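Local coordinates for glycosyl hydrolase, BNR repeat (PDB 3B7F), which is a putative glycosyl hydrolase of the seven-bladed beta-propeller type whose substrate is not established, at residues G217-F222 / W265-D270; G269-R274 / E323-Q328; G280-V285 / L339-Q344; T292-P297 / V315-D320. One frame throughout, in Å; residues are numbered along the deposited sequence. Where two conformers were deposited one is given.

Interaction 1: residues G217-F222 / W265-D270; sequences GCAANF and WKRIGD. With EDO (1,2-ethanediol), chain R; EDO (1,2-ethanediol), chain O.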
loop_
_atom_site.group_PDB
_atom_site.type_symbol
_atom_site.label_atom_id
_atom_site.label_comp_id
_atom_site.label_asym_id
_atom_site.label_seq_id
_atom_site.Cartn_x
_atom_site.Cartn_y
_atom_site.Cartn_z
ATOM N N GLY A 217 10.624 18.652 2.347
ATOM C CA GLY A 217 10.407 18.511 3.787
ATOM C C GLY A 217 10.676 17.116 4.327
ATOM O O GLY A 217 10.749 16.917 5.539
ATOM N N CYS A 218 10.881 16.157 3.431
ATOM C CA CYS A 218 11.107 14.759 3.781
ATOM C C CYS A 218 12.599 14.446 3.903
ATOM O O CYS A 218 13.353 14.773 3.021
ATOM C CB CYS A 218 10.459 13.915 2.678
ATOM S SG CYS A 218 10.378 12.190 2.956
ATOM N N ALA A 219 13.039 13.827 4.990
ATOM C CA ALA A 219 14.457 13.434 5.123
ATOM C C ALA A 219 14.795 12.235 4.220
ATOM O O ALA A 219 13.914 11.482 3.805
ATOM C CB ALA A 219 14.778 13.096 6.536
ATOM N N ALA A 220 16.086 12.109 3.908
ATOM C CA ALA A 220 16.679 11.014 3.138
ATOM C C ALA A 220 18.072 10.851 3.730
ATOM O O ALA A 220 19.124 11.039 3.082
ATOM C CB ALA A 220 16.734 11.335 1.657
ATOM N N ASN A 221 18.056 10.475 4.997
ATOM C CA ASN A 221 19.279 10.350 5.821
ATOM C C ASN A 221 20.278 9.215 5.435
ATOM O O ASN A 221 21.413 9.160 5.916
ATOM C CB ASN A 221 18.836 10.356 7.308
ATOM C CG ASN A 221 18.163 11.730 7.707
ATOM O OD1 ASN A 221 18.512 12.800 7.146
ATOM N ND2 ASN A 221 17.212 11.690 8.659
ATOM N N PHE A 222 19.846 8.350 4.530
ATOM C CA PHE A 222 20.682 7.311 3.912
ATOM C C PHE A 222 21.474 7.835 2.685
ATOM O O PHE A 222 22.295 7.100 2.133
ATOM C CB PHE A 222 19.822 6.100 3.497
ATOM C CG PHE A 222 18.646 6.444 2.588
ATOM C CD1 PHE A 222 17.403 6.799 3.134
ATOM C CD2 PHE A 222 18.778 6.416 1.217
ATOM C CE1 PHE A 222 16.359 7.144 2.337
ATOM C CE2 PHE A 222 17.718 6.759 0.413
ATOM C CZ PHE A 222 16.510 7.117 0.981
ATOM N N TRP A 265 6.148 18.279 3.030
ATOM C CA TRP A 265 5.958 17.182 3.969
ATOM C C TRP A 265 6.488 17.663 5.306
ATOM O O TRP A 265 7.611 18.173 5.365
ATOM C CB TRP A 265 6.753 15.935 3.561
ATOM C CG TRP A 265 6.292 15.309 2.287
ATOM C CD1 TRP A 265 6.871 15.438 1.071
ATOM C CD2 TRP A 265 5.142 14.463 2.105
ATOM N NE1 TRP A 265 6.168 14.727 0.143
ATOM C CE2 TRP A 265 5.092 14.130 0.741
ATOM C CE3 TRP A 265 4.158 13.954 2.962
ATOM C CZ2 TRP A 265 4.080 13.320 0.196
ATOM C CZ3 TRP A 265 3.148 13.161 2.422
ATOM C CH2 TRP A 265 3.128 12.848 1.048
ATOM N N LYS A 266 5.671 17.516 6.352
ATOM C CA LYS A 266 6.003 17.849 7.738
ATOM C C LYS A 266 6.002 16.579 8.566
ATOM O O LYS A 266 5.031 15.847 8.551
ATOM C CB LYS A 266 4.986 18.827 8.300
ATOM C CG LYS A 266 5.060 20.182 7.619
ATOM C CD LYS A 266 4.083 21.145 8.238
ATOM C CE LYS A 266 4.174 22.524 7.595
ATOM N NZ LYS A 266 3.042 23.315 8.110
ATOM N N ARG A 267 7.109 16.341 9.274
ATOM C CA ARG A 267 7.333 15.155 10.059
ATOM C C ARG A 267 6.541 15.080 11.379
ATOM O O ARG A 267 7.063 15.288 12.484
ATOM C CB ARG A 267 8.848 14.978 10.329
ATOM C CG ARG A 267 9.214 13.540 10.749
ATOM C CD ARG A 267 10.711 13.339 10.682
ATOM N NE ARG A 267 11.070 11.974 11.018
ATOM C CZ ARG A 267 12.268 11.419 10.853
ATOM N NH1 ARG A 267 13.297 12.092 10.388
ATOM N NH2 ARG A 267 12.441 10.165 11.208
ATOM N N ILE A 268 5.262 14.746 11.225
ATOM C CA ILE A 268 4.370 14.460 12.347
ATOM C C ILE A 268 4.870 13.305 13.188
ATOM O O ILE A 268 4.533 13.226 14.350
ATOM C CB ILE A 268 2.891 14.205 11.908
ATOM C CG1 ILE A 268 2.757 13.066 10.864
ATOM C CG2 ILE A 268 2.270 15.541 11.396
ATOM C CD1 ILE A 268 1.318 12.640 10.528
ATOM N N GLY A 269 5.697 12.432 12.606
ATOM C CA GLY A 269 6.399 11.417 13.346
ATOM C C GLY A 269 7.331 11.882 14.474
ATOM O O GLY A 269 7.675 11.099 15.335
ATOM N N ASP A 270 7.735 13.143 14.478
ATOM C CA ASP A 270 8.492 13.719 15.593
ATOM C C ASP A 270 7.688 13.809 16.905
ATOM O O ASP A 270 8.284 14.070 17.938
ATOM C CB ASP A 270 9.065 15.097 15.200
ATOM C CG ASP A 270 10.173 14.995 14.160
ATOM O OD1 ASP A 270 10.721 13.887 14.002
ATOM O OD2 ASP A 270 10.537 16.014 13.515
HETATM C C1 EDO R . 13.962 17.167 1.516
HETATM O O1 EDO R . 14.940 16.204 1.062
HETATM C C2 EDO R . 14.021 18.481 0.757
HETATM O O2 EDO R . 13.462 19.516 1.575
HETATM C C1 EDO O . 6.079 19.161 12.281
HETATM O O1 EDO O . 6.878 18.276 13.071
HETATM C C2 EDO O . 4.664 18.616 12.162
HETATM O O2 EDO O . 3.690 19.641 11.851
#

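Interaction 2: residues G269-R274 / E323-Q328; sequences GDAMPR and ESWQRQ. With EDO (1,2-ethanediol), chain M.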
loop_
_atom_site.group_PDB
_atom_site.type_symbol
_atom_site.label_atom_id
_atom_site.label_comp_id
_atom_site.label_asym_id
_atom_site.label_seq_id
_atom_site.Cartn_x
_atom_site.Cartn_y
_atom_site.Cartn_z
ATOM N N GLY A 269 5.697 12.432 12.606
ATOM C CA GLY A 269 6.399 11.417 13.346
ATOM C C GLY A 269 7.331 11.882 14.474
ATOM O O GLY A 269 7.675 11.099 15.335
ATOM N N ASP A 270 7.735 13.143 14.478
ATOM C CA ASP A 270 8.492 13.719 15.593
ATOM C C ASP A 270 7.688 13.809 16.905
ATOM O O ASP A 270 8.284 14.070 17.938
ATOM C CB ASP A 270 9.065 15.097 15.200
ATOM C CG ASP A 270 10.173 14.995 14.160
ATOM O OD1 ASP A 270 10.721 13.887 14.002
ATOM O OD2 ASP A 270 10.537 16.014 13.515
ATOM N N ALA A 271 6.365 13.593 16.868
ATOM C CA ALA A 271 5.538 13.520 18.067
ATOM C C ALA A 271 5.572 12.125 18.681
ATOM O O ALA A 271 5.048 11.942 19.773
ATOM C CB ALA A 271 4.102 13.935 17.768
HETATM N N MSE A 272 6.146 11.147 17.968
HETATM C CA MSE A 272 6.275 9.787 18.467
HETATM C C MSE A 272 7.258 9.711 19.626
HETATM O O MSE A 272 8.164 10.562 19.722
HETATM C CB MSE A 272 6.735 8.813 17.359
HETATM C CG MSE A 272 5.674 8.485 16.298
HETATM SE SE MSE A 272 4.235 7.327 16.929
HETATM C CE MSE A 272 5.224 5.645 17.147
ATOM N N PRO A 273 7.081 8.706 20.516
ATOM C CA PRO A 273 8.012 8.596 21.623
ATOM C C PRO A 273 9.400 8.205 21.088
ATOM O O PRO A 273 9.496 7.469 20.102
ATOM C CB PRO A 273 7.419 7.476 22.494
ATOM C CG PRO A 273 6.012 7.289 22.022
ATOM C CD PRO A 273 6.071 7.627 20.567
ATOM N N ARG A 274 10.440 8.759 21.726
ATOM C CA ARG A 274 11.819 8.548 21.338
ATOM C C ARG A 274 12.169 7.066 21.240
ATOM O O ARG A 274 12.850 6.654 20.278
ATOM C CB ARG A 274 12.775 9.195 22.332
ATOM C CG ARG A 274 14.213 9.271 21.835
ATOM C CD ARG A 274 15.246 9.039 22.923
ATOM N NE ARG A 274 15.182 7.684 23.470
ATOM C CZ ARG A 274 15.576 6.579 22.835
ATOM N NH1 ARG A 274 16.109 6.616 21.610
ATOM N NH2 ARG A 274 15.435 5.406 23.424
ATOM N N GLU A 323 -0.392 15.396 15.648
ATOM C CA GLU A 323 0.025 16.225 16.776
ATOM C C GLU A 323 0.344 15.353 17.990
ATOM O O GLU A 323 1.231 15.682 18.780
ATOM C CB GLU A 323 -1.061 17.241 17.170
ATOM C CG GLU A 323 -0.524 18.411 18.017
ATOM C CD GLU A 323 -1.575 19.187 18.803
ATOM O OE1 GLU A 323 -2.792 18.903 18.727
ATOM O OE2 GLU A 323 -1.145 20.097 19.527
ATOM N N SER A 324 -0.400 14.254 18.155
ATOM C CA SER A 324 -0.189 13.296 19.241
ATOM C C SER A 324 -0.442 11.880 18.718
ATOM O O SER A 324 -1.183 11.675 17.756
ATOM C CB SER A 324 -1.083 13.598 20.456
ATOM O OG SER A 324 -2.450 13.365 20.163
ATOM N N TRP A 325 0.202 10.913 19.353
ATOM C CA TRP A 325 0.096 9.504 18.981
ATOM C C TRP A 325 -0.204 8.673 20.207
ATOM O O TRP A 325 0.322 8.957 21.287
ATOM C CB TRP A 325 1.406 9.006 18.338
ATOM C CG TRP A 325 1.754 9.681 17.029
ATOM C CD1 TRP A 325 2.515 10.808 16.847
ATOM C CD2 TRP A 325 1.350 9.259 15.732
ATOM N NE1 TRP A 325 2.617 11.096 15.516
ATOM C CE2 TRP A 325 1.906 10.170 14.805
ATOM C CE3 TRP A 325 0.568 8.192 15.255
ATOM C CZ2 TRP A 325 1.723 10.038 13.422
ATOM C CZ3 TRP A 325 0.375 8.070 13.882
ATOM C CH2 TRP A 325 0.942 8.994 12.986
ATOM N N GLN A 326 -1.042 7.653 20.039
ATOM C CA GLN A 326 -1.373 6.724 21.129
ATOM C C GLN A 326 -1.053 5.298 20.714
ATOM O O GLN A 326 -1.283 4.912 19.560
ATOM C CB GLN A 326 -2.839 6.819 21.561
ATOM C CG GLN A 326 -3.197 8.153 22.292
ATOM C CD GLN A 326 -3.232 9.340 21.363
ATOM O OE1 GLN A 326 -3.801 9.266 20.247
ATOM N NE2 GLN A 326 -2.592 10.446 21.787
ATOM N N ARG A 327 -0.540 4.532 21.672
ATOM C CA ARG A 327 -0.161 3.148 21.461
ATOM C C ARG A 327 -1.407 2.301 21.528
ATOM O O ARG A 327 -2.214 2.481 22.439
ATOM C CB ARG A 327 0.800 2.691 22.570
ATOM C CG ARG A 327 1.388 1.280 22.384
ATOM C CD ARG A 327 2.312 1.022 23.559
ATOM N NE ARG A 327 2.937 -0.286 23.490
ATOM C CZ ARG A 327 3.953 -0.606 22.691
ATOM N NH1 ARG A 327 4.538 0.278 21.886
ATOM N NH2 ARG A 327 4.406 -1.826 22.728
ATOM N N GLN A 328 -1.537 1.383 20.580
ATOM C CA GLN A 328 -2.619 0.462 20.531
ATOM C C GLN A 328 -2.063 -0.952 20.466
ATOM O O GLN A 328 -1.631 -1.395 19.425
ATOM C CB GLN A 328 -3.459 0.725 19.310
ATOM C CG GLN A 328 -4.161 2.050 19.307
ATOM C CD GLN A 328 -5.111 2.191 18.116
ATOM O OE1 GLN A 328 -4.779 1.795 16.993
ATOM N NE2 GLN A 328 -6.320 2.723 18.371
HETATM C C1 EDO M . 14.712 2.582 17.255
HETATM O O1 EDO M . 13.409 2.026 17.362
HETATM C C2 EDO M . 14.649 4.025 17.705
HETATM O O2 EDO M . 14.110 4.027 19.020
HETATM O O HOH W 1 2.304 11.889 21.233
#

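Interaction 3: residues G280-V285 / L339-Q344; sequences GFPIVV and LTVKRQ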
loop_
_atom_site.group_PDB
_atom_site.type_symbol
_atom_site.label_atom_id
_atom_site.label_comp_id
_atom_site.label_asym_id
_atom_site.label_seq_id
_atom_site.Cartn_x
_atom_site.Cartn_y
_atom_site.Cartn_z
ATOM N N GLY A 280 8.788 2.578 9.914
ATOM C CA GLY A 280 7.843 1.480 9.721
ATOM C C GLY A 280 7.569 1.389 8.248
ATOM O O GLY A 280 8.236 2.058 7.467
ATOM N N PHE A 281 6.631 0.521 7.864
ATOM C CA PHE A 281 6.233 0.345 6.452
ATOM C C PHE A 281 4.853 0.840 6.018
ATOM O O PHE A 281 4.770 1.701 5.121
ATOM C CB PHE A 281 6.460 -1.127 6.022
ATOM C CG PHE A 281 7.921 -1.512 5.952
ATOM C CD1 PHE A 281 8.714 -1.058 4.906
ATOM C CD2 PHE A 281 8.494 -2.338 6.910
ATOM C CE1 PHE A 281 10.060 -1.390 4.832
ATOM C CE2 PHE A 281 9.830 -2.679 6.846
ATOM C CZ PHE A 281 10.620 -2.204 5.800
ATOM N N PRO A 282 3.765 0.321 6.616
ATOM C CA PRO A 282 2.424 0.768 6.157
ATOM C C PRO A 282 1.877 2.069 6.803
ATOM O O PRO A 282 2.321 2.480 7.888
ATOM C CB PRO A 282 1.531 -0.378 6.630
ATOM C CG PRO A 282 2.175 -0.806 7.920
ATOM C CD PRO A 282 3.644 -0.639 7.740
ATOM N N ILE A 283 0.933 2.706 6.121
ATOM C CA ILE A 283 0.173 3.829 6.685
ATOM C C ILE A 283 -1.280 3.677 6.181
ATOM O O ILE A 283 -1.495 3.324 5.032
ATOM C CB ILE A 283 0.803 5.227 6.377
ATOM C CG1 ILE A 283 0.214 6.304 7.300
ATOM C CG2 ILE A 283 0.650 5.619 4.890
ATOM C CD1 ILE A 283 1.098 7.559 7.485
ATOM N N VAL A 284 -2.261 3.929 7.042
ATOM C CA VAL A 284 -3.683 3.781 6.698
ATOM C C VAL A 284 -4.442 4.968 7.256
ATOM O O VAL A 284 -4.162 5.385 8.361
ATOM C CB VAL A 284 -4.273 2.429 7.275
ATOM C CG1 VAL A 284 -5.799 2.402 7.179
ATOM C CG2 VAL A 284 -3.659 1.240 6.568
ATOM N N VAL A 285 -5.398 5.496 6.500
ATOM C CA VAL A 285 -6.210 6.650 6.937
ATOM C C VAL A 285 -7.656 6.239 7.171
ATOM O O VAL A 285 -8.146 5.342 6.528
ATOM C CB VAL A 285 -6.176 7.797 5.909
ATOM C CG1 VAL A 285 -4.795 8.074 5.517
ATOM C CG2 VAL A 285 -7.031 7.474 4.637
ATOM N N LEU A 339 7.409 -9.063 15.389
ATOM C CA LEU A 339 6.497 -8.919 14.270
ATOM C C LEU A 339 6.913 -7.879 13.235
ATOM O O LEU A 339 7.239 -6.739 13.563
ATOM C CB LEU A 339 5.074 -8.611 14.785
ATOM C CG LEU A 339 4.189 -9.774 15.270
ATOM C CD1 LEU A 339 4.817 -10.674 16.238
ATOM C CD2 LEU A 339 2.861 -9.211 15.867
ATOM N N THR A 340 6.867 -8.311 11.972
ATOM C CA THR A 340 7.119 -7.464 10.823
ATOM C C THR A 340 5.793 -7.291 10.082
ATOM O O THR A 340 5.092 -8.258 9.847
ATOM C CB THR A 340 8.218 -8.080 9.945
ATOM O OG1 THR A 340 9.397 -8.220 10.752
ATOM C CG2 THR A 340 8.519 -7.213 8.711
ATOM N N VAL A 341 5.437 -6.055 9.770
ATOM C CA VAL A 341 4.200 -5.723 9.030
ATOM C C VAL A 341 4.676 -4.922 7.808
ATOM O O VAL A 341 5.260 -3.862 7.954
ATOM C CB VAL A 341 3.183 -4.975 9.919
ATOM C CG1 VAL A 341 1.889 -4.526 9.123
ATOM C CG2 VAL A 341 2.809 -5.853 11.085
ATOM N N LYS A 342 4.494 -5.484 6.611
ATOM C CA LYS A 342 4.966 -4.871 5.366
ATOM C C LYS A 342 3.998 -3.742 4.922
ATOM O O LYS A 342 2.916 -3.574 5.517
ATOM C CB LYS A 342 5.184 -5.941 4.285
ATOM C CG LYS A 342 6.445 -6.829 4.431
ATOM C CD LYS A 342 6.333 -8.016 3.465
ATOM C CE LYS A 342 7.654 -8.502 2.860
ATOM N NZ LYS A 342 8.675 -8.949 3.786
ATOM N N ARG A 343 4.419 -2.979 3.898
ATOM C CA ARG A 343 3.708 -1.764 3.398
ATOM C C ARG A 343 2.259 -1.894 3.075
ATOM O O ARG A 343 1.512 -0.959 3.321
ATOM C CB ARG A 343 4.207 -1.329 2.036
ATOM C CG ARG A 343 5.521 -0.944 1.920
ATOM C CD ARG A 343 5.993 -1.212 0.501
ATOM N NE ARG A 343 7.423 -1.317 0.726
ATOM C CZ ARG A 343 8.326 -0.421 0.419
ATOM N NH1 ARG A 343 8.042 0.647 -0.272
ATOM N NH2 ARG A 343 9.566 -0.656 0.765
ATOM N N GLN A 344 1.918 -2.984 2.378
ATOM C CA GLN A 344 0.556 -3.249 1.933
ATOM C C GLN A 344 -0.176 -4.154 2.905
ATOM O O GLN A 344 -1.329 -4.508 2.661
ATOM C CB GLN A 344 0.574 -3.911 0.556
ATOM C CG GLN A 344 1.119 -3.047 -0.578
ATOM C CD GLN A 344 1.678 -3.895 -1.698
ATOM O OE1 GLN A 344 2.592 -4.680 -1.459
ATOM N NE2 GLN A 344 1.131 -3.748 -2.929
HETATM O O HOH W 2 5.969 -1.705 9.751
#

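Interaction 4: residues T292-P297 / V315-D320; sequences TVWVFP and VYVTRD. With EDO (1,2-ethanediol), chain H.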
loop_
_atom_site.group_PDB
_atom_site.type_symbol
_atom_site.label_atom_id
_atom_site.label_comp_id
_atom_site.label_asym_id
_atom_site.label_seq_id
_atom_site.Cartn_x
_atom_site.Cartn_y
_atom_site.Cartn_z
ATOM N N THR A 292 -7.308 11.055 11.363
ATOM C CA THR A 292 -7.047 9.736 11.925
ATOM C C THR A 292 -6.250 8.864 10.965
ATOM O O THR A 292 -6.651 8.649 9.817
ATOM C CB THR A 292 -8.336 9.044 12.371
ATOM O OG1 THR A 292 -8.927 9.843 13.390
ATOM C CG2 THR A 292 -8.048 7.608 12.925
ATOM N N VAL A 293 -5.118 8.381 11.470
ATOM C CA VAL A 293 -4.130 7.618 10.705
ATOM C C VAL A 293 -3.524 6.599 11.641
ATOM O O VAL A 293 -3.397 6.873 12.840
ATOM C CB VAL A 293 -3.045 8.590 10.096
ATOM C CG1 VAL A 293 -1.795 7.870 9.692
ATOM C CG2 VAL A 293 -3.630 9.377 8.906
ATOM N N TRP A 294 -3.200 5.419 11.096
ATOM C CA TRP A 294 -2.569 4.305 11.815
ATOM C C TRP A 294 -1.246 3.940 11.162
ATOM O O TRP A 294 -1.174 3.946 9.940
ATOM C CB TRP A 294 -3.453 3.040 11.783
ATOM C CG TRP A 294 -4.708 3.164 12.532
ATOM C CD1 TRP A 294 -4.878 2.905 13.838
ATOM C CD2 TRP A 294 -5.977 3.604 12.035
ATOM N NE1 TRP A 294 -6.166 3.127 14.199
ATOM C CE2 TRP A 294 -6.866 3.584 13.119
ATOM C CE3 TRP A 294 -6.446 4.012 10.775
ATOM C CZ2 TRP A 294 -8.216 3.934 12.996
ATOM C CZ3 TRP A 294 -7.789 4.348 10.640
ATOM C CH2 TRP A 294 -8.662 4.300 11.749
ATOM N N VAL A 295 -0.231 3.621 11.982
ATOM C CA VAL A 295 1.071 3.133 11.542
ATOM C C VAL A 295 1.452 1.861 12.359
ATOM O O VAL A 295 0.792 1.533 13.321
ATOM C CB VAL A 295 2.213 4.230 11.627
ATOM C CG1 VAL A 295 1.914 5.378 10.635
ATOM C CG2 VAL A 295 2.447 4.762 13.099
ATOM N N PHE A 296 2.469 1.128 11.906
ATOM C CA PHE A 296 2.993 -0.041 12.608
ATOM C C PHE A 296 4.533 0.122 12.732
ATOM O O PHE A 296 5.287 -0.331 11.856
ATOM C CB PHE A 296 2.661 -1.355 11.925
ATOM C CG PHE A 296 2.976 -2.553 12.806
ATOM C CD1 PHE A 296 4.254 -3.129 12.829
ATOM C CD2 PHE A 296 1.991 -3.063 13.681
ATOM C CE1 PHE A 296 4.522 -4.218 13.680
ATOM C CE2 PHE A 296 2.258 -4.131 14.516
ATOM C CZ PHE A 296 3.517 -4.718 14.517
ATOM N N PRO A 297 4.991 0.765 13.821
ATOM C CA PRO A 297 6.397 1.029 13.968
ATOM C C PRO A 297 7.335 -0.161 14.106
ATOM O O PRO A 297 7.004 -1.160 14.750
ATOM C CB PRO A 297 6.456 1.889 15.245
ATOM C CG PRO A 297 5.072 2.459 15.360
ATOM C CD PRO A 297 4.223 1.363 14.932
ATOM N N VAL A 315 0.384 -1.048 17.101
ATOM C CA VAL A 315 -0.053 -0.117 16.091
ATOM C C VAL A 315 -0.071 1.216 16.845
ATOM O O VAL A 315 -0.297 1.238 18.068
ATOM C CB VAL A 315 -1.490 -0.477 15.574
ATOM C CG1 VAL A 315 -2.170 0.691 14.882
ATOM C CG2 VAL A 315 -1.462 -1.712 14.704
ATOM N N TYR A 316 0.181 2.329 16.156
ATOM C CA TYR A 316 0.016 3.648 16.786
ATOM C C TYR A 316 -1.025 4.367 15.989
ATOM O O TYR A 316 -1.016 4.300 14.770
ATOM C CB TYR A 316 1.323 4.467 16.890
ATOM C CG TYR A 316 2.116 4.152 18.137
ATOM C CD1 TYR A 316 2.780 2.940 18.262
ATOM C CD2 TYR A 316 2.164 5.044 19.211
ATOM C CE1 TYR A 316 3.469 2.608 19.381
ATOM C CE2 TYR A 316 2.863 4.720 20.338
ATOM C CZ TYR A 316 3.535 3.506 20.411
ATOM O OH TYR A 316 4.252 3.162 21.529
ATOM N N VAL A 317 -1.940 5.031 16.698
ATOM C CA VAL A 317 -2.966 5.858 16.080
ATOM C C VAL A 317 -2.722 7.334 16.417
ATOM O O VAL A 317 -2.122 7.650 17.449
ATOM C CB VAL A 317 -4.391 5.462 16.575
ATOM C CG1 VAL A 317 -4.572 5.847 18.033
ATOM C CG2 VAL A 317 -5.498 6.096 15.705
ATOM N N THR A 318 -3.150 8.213 15.501
ATOM C CA THR A 318 -3.267 9.653 15.750
ATOM C C THR A 318 -4.713 10.003 15.353
ATOM O O THR A 318 -5.211 9.460 14.403
ATOM C CB THR A 318 -2.244 10.551 14.992
ATOM O OG1 THR A 318 -2.449 11.918 15.394
ATOM C CG2 THR A 318 -2.351 10.427 13.446
ATOM N N ARG A 319 -5.395 10.798 16.160
ATOM C CA ARG A 319 -6.732 11.305 15.847
ATOM C C ARG A 319 -6.740 12.828 15.688
ATOM O O ARG A 319 -7.804 13.440 15.581
ATOM C CB ARG A 319 -7.705 10.846 16.933
ATOM C CG ARG A 319 -7.789 9.286 17.005
ATOM C CD ARG A 319 -8.998 8.833 17.819
ATOM N NE ARG A 319 -9.383 7.431 17.540
ATOM C CZ ARG A 319 -8.921 6.365 18.192
ATOM N NH1 ARG A 319 -8.061 6.472 19.193
ATOM N NH2 ARG A 319 -9.336 5.171 17.834
ATOM N N ASP A 320 -5.547 13.425 15.622
ATOM C CA ASP A 320 -5.361 14.874 15.543
ATOM C C ASP A 320 -4.307 15.238 14.495
ATOM O O ASP A 320 -3.539 16.165 14.689
ATOM C CB ASP A 320 -5.029 15.456 16.946
ATOM C CG ASP A 320 -3.805 14.808 17.602
ATOM O OD1 ASP A 320 -2.968 14.151 16.928
ATOM O OD2 ASP A 320 -3.668 14.967 18.822
HETATM C C1 EDO H . -13.261 9.342 14.841
HETATM O O1 EDO H . -13.068 9.923 13.541
HETATM C C2 EDO H . -12.126 8.386 15.243
HETATM O O2 EDO H . -10.796 8.963 15.236
#

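Interaction 1: residues G217-F222 / W265-D270
A Cys sulfur-aromatic contact, C218 against W265, marks the place on the rim of the beta-propeller where the loop following strand 212-213 reaches the outer strand of the next blade, 264-266. C218 SG stands above the face of the indole but at a distance, 5.5 Å from the centroid of the W265 five-membered ring and 25° off its normal. Closer in, C218 CB lies 4.2 Å from W265 CD1. The ring is fixed from outside the pair as well: W265 NE1 gives its hydrogen to L214 O, and strand 246-251 adds L247 and Q249 to its surroundings.

No conventional hydrogen bond joins the two segments. Instead G217 brings its CA to 3.2 Å from W265 O in a CA-H...O contact, an approach that only a residue without a side chain could make here, since at its phi of 93° a CB would jam against the preceding carbonyl O and collide with W265 O. G217 N donates to a 1,2-ethanediol, O2 of which lies 3.1 Å away.

Farther along, the extended R267 side chain reaches over to the loop. Its NH1 comes to 4.2 Å from A219 CB and, at the guanidinium edge, to 4.3 Å from N221 ND2, a meeting of two donors without a bond. The guanidinium's main polar partner is D278, in a salt bridge from NH2. R267 is also the centre of an inverse gamma turn, which carries the chain off its strand in this blade-to-blade junction of a seven-bladed beta-propeller.

Interaction 2: residues G269-R274 / E323-Q328
Just after a 3-10 turn, closed by M272 N donating to G269 O, the backbone at A271 and M272 passes beside S324 and W325. A271 CA is 5.9 Å from S324 CA, and no direct hydrogen bond links the two segments. One water spans the gap, giving a hydrogen to A271 O (3.1 Å) and accepting one from W325 N (3.0 Å). In propeller terms, the turn leaving one blade meets the residues leading into the outer strand, 326-328, of the next, through a Met-aromatic contact.

M272, a selenomethionine, carries it. Bent at chi2 (-72°), its chain folds across the indole at about a right angle, with CG and SE both over the same five-membered ring of W325. SE sits 3.8 Å from the centroid of that ring, displaced toward the rim, and comes to 3.4 Å from W325 CG. The CG hydrogens make a CH-pi contact with the same ring, CG being 4.0 Å from its centroid and only 13° off the normal. W325 NE1 is taken by I268 O, which fixes the turn of the indole.

A271 comes in at the edge of the indole: its CB lies in the ring plane, 3.6 Å from W325 CD1, and also touches E323 O at 3.5 Å.

Interaction 3: residues G280-V285 / L339-Q344
P282 lays its ring along the backbone of 341-343: CB is 3.4 Å from R343 O, and CD is 3.6 Å from V341 O. On the same ring, CG meets V341 CG1 at 3.9 Å, the two side chains crossing at about a right angle. V341 presents that methyl because CG1 stands opposite the backbone N (chi1 176°).

F281, one residue earlier, sits where the chain turns a corner. Its CB presses on the peptide backbone, 3.5 Å from R343 N, and its ring continues toward the R343 guanidinium, the planes 35° apart and F281 CE1 4.2 Å from R343 NH2. This is a loose, oblique approach rather than a stack; the ring of H235 stacks on F281, and R343 NH1 bonds to S197 OG. The segments share no direct hydrogen bond. A water fills that role, accepting from F281 N (3.0 Å) and donating to V341 O (2.9 Å), and so satisfies both backbone groups.

The contact is buried close to the middle of the propeller. Strand 282-285, the innermost of its blade, here meets the loop leading into strand 346-348, the innermost of the next, where M346 touches both P282 and V341, and strand 293-297 supports V341 through F296.

Interaction 4: residues T292-P297 / V315-D320
One face of the W294 indole carries two methyls: V317 CG2, 3.4 Å from W294 NE1, and T292 CG2, offset toward the rim at a height of 3.5 Å. V315 CG1 comes to the edge of the same indole, 3.7 Å from W294 CD1. The valine's other methyl, CG2, lies in the plane of the F296 ring at its edge. V317 CG2 also lies over the centre of the R319 guanidinium, though more distantly. W294 NE1 itself donates to E371 O.

Beneath these groups run strands 293-297 and 315-318, antiparallel at 152°. V293 and T318 form one hydrogen-bonded pair, and V295 and Y316 another, each joined by two N-H...O bonds such as T318 N to V293 O at 3.0 Å. Between them W294 and V317 make a non-hydrogen-bonded pair, their side chains lying side by side. On the other side of the sheet P297 CG approaches the Y316 ring obliquely, 3.7 Å from CD1. At the strand end a 1,2-ethanediol O2 donates to T292 OG1 (2.8 Å), which also bonds to D289.

T318 OG1 takes a hydrogen from G322 N and bonds with S324. T318, D320, G322, S324 and W325 fit the Asp-box (BNR) pattern, which turns the third strand into the fourth in the four-stranded meander of a propeller blade.

In the fold
From the N terminus, interaction 1 comes first, closing a loop of 42 residues that contains strands 234-239, 246-251 and 254-259, the first three of their blade. Its second segment runs straight into interaction 2, with which it shares G269 and D270. Interactions 2 and 3 cross, since 280-285 lies between the segments of 2 and 339-344 beyond them. Interaction 4, the local hairpin, falls within both spans. Three of the contacts join successive blades, with 1 and 2 on the outside and 3 near the centre, while interaction 4 binds the two middle strands of the blade that 2 and 3 reach from its outer and inner edges.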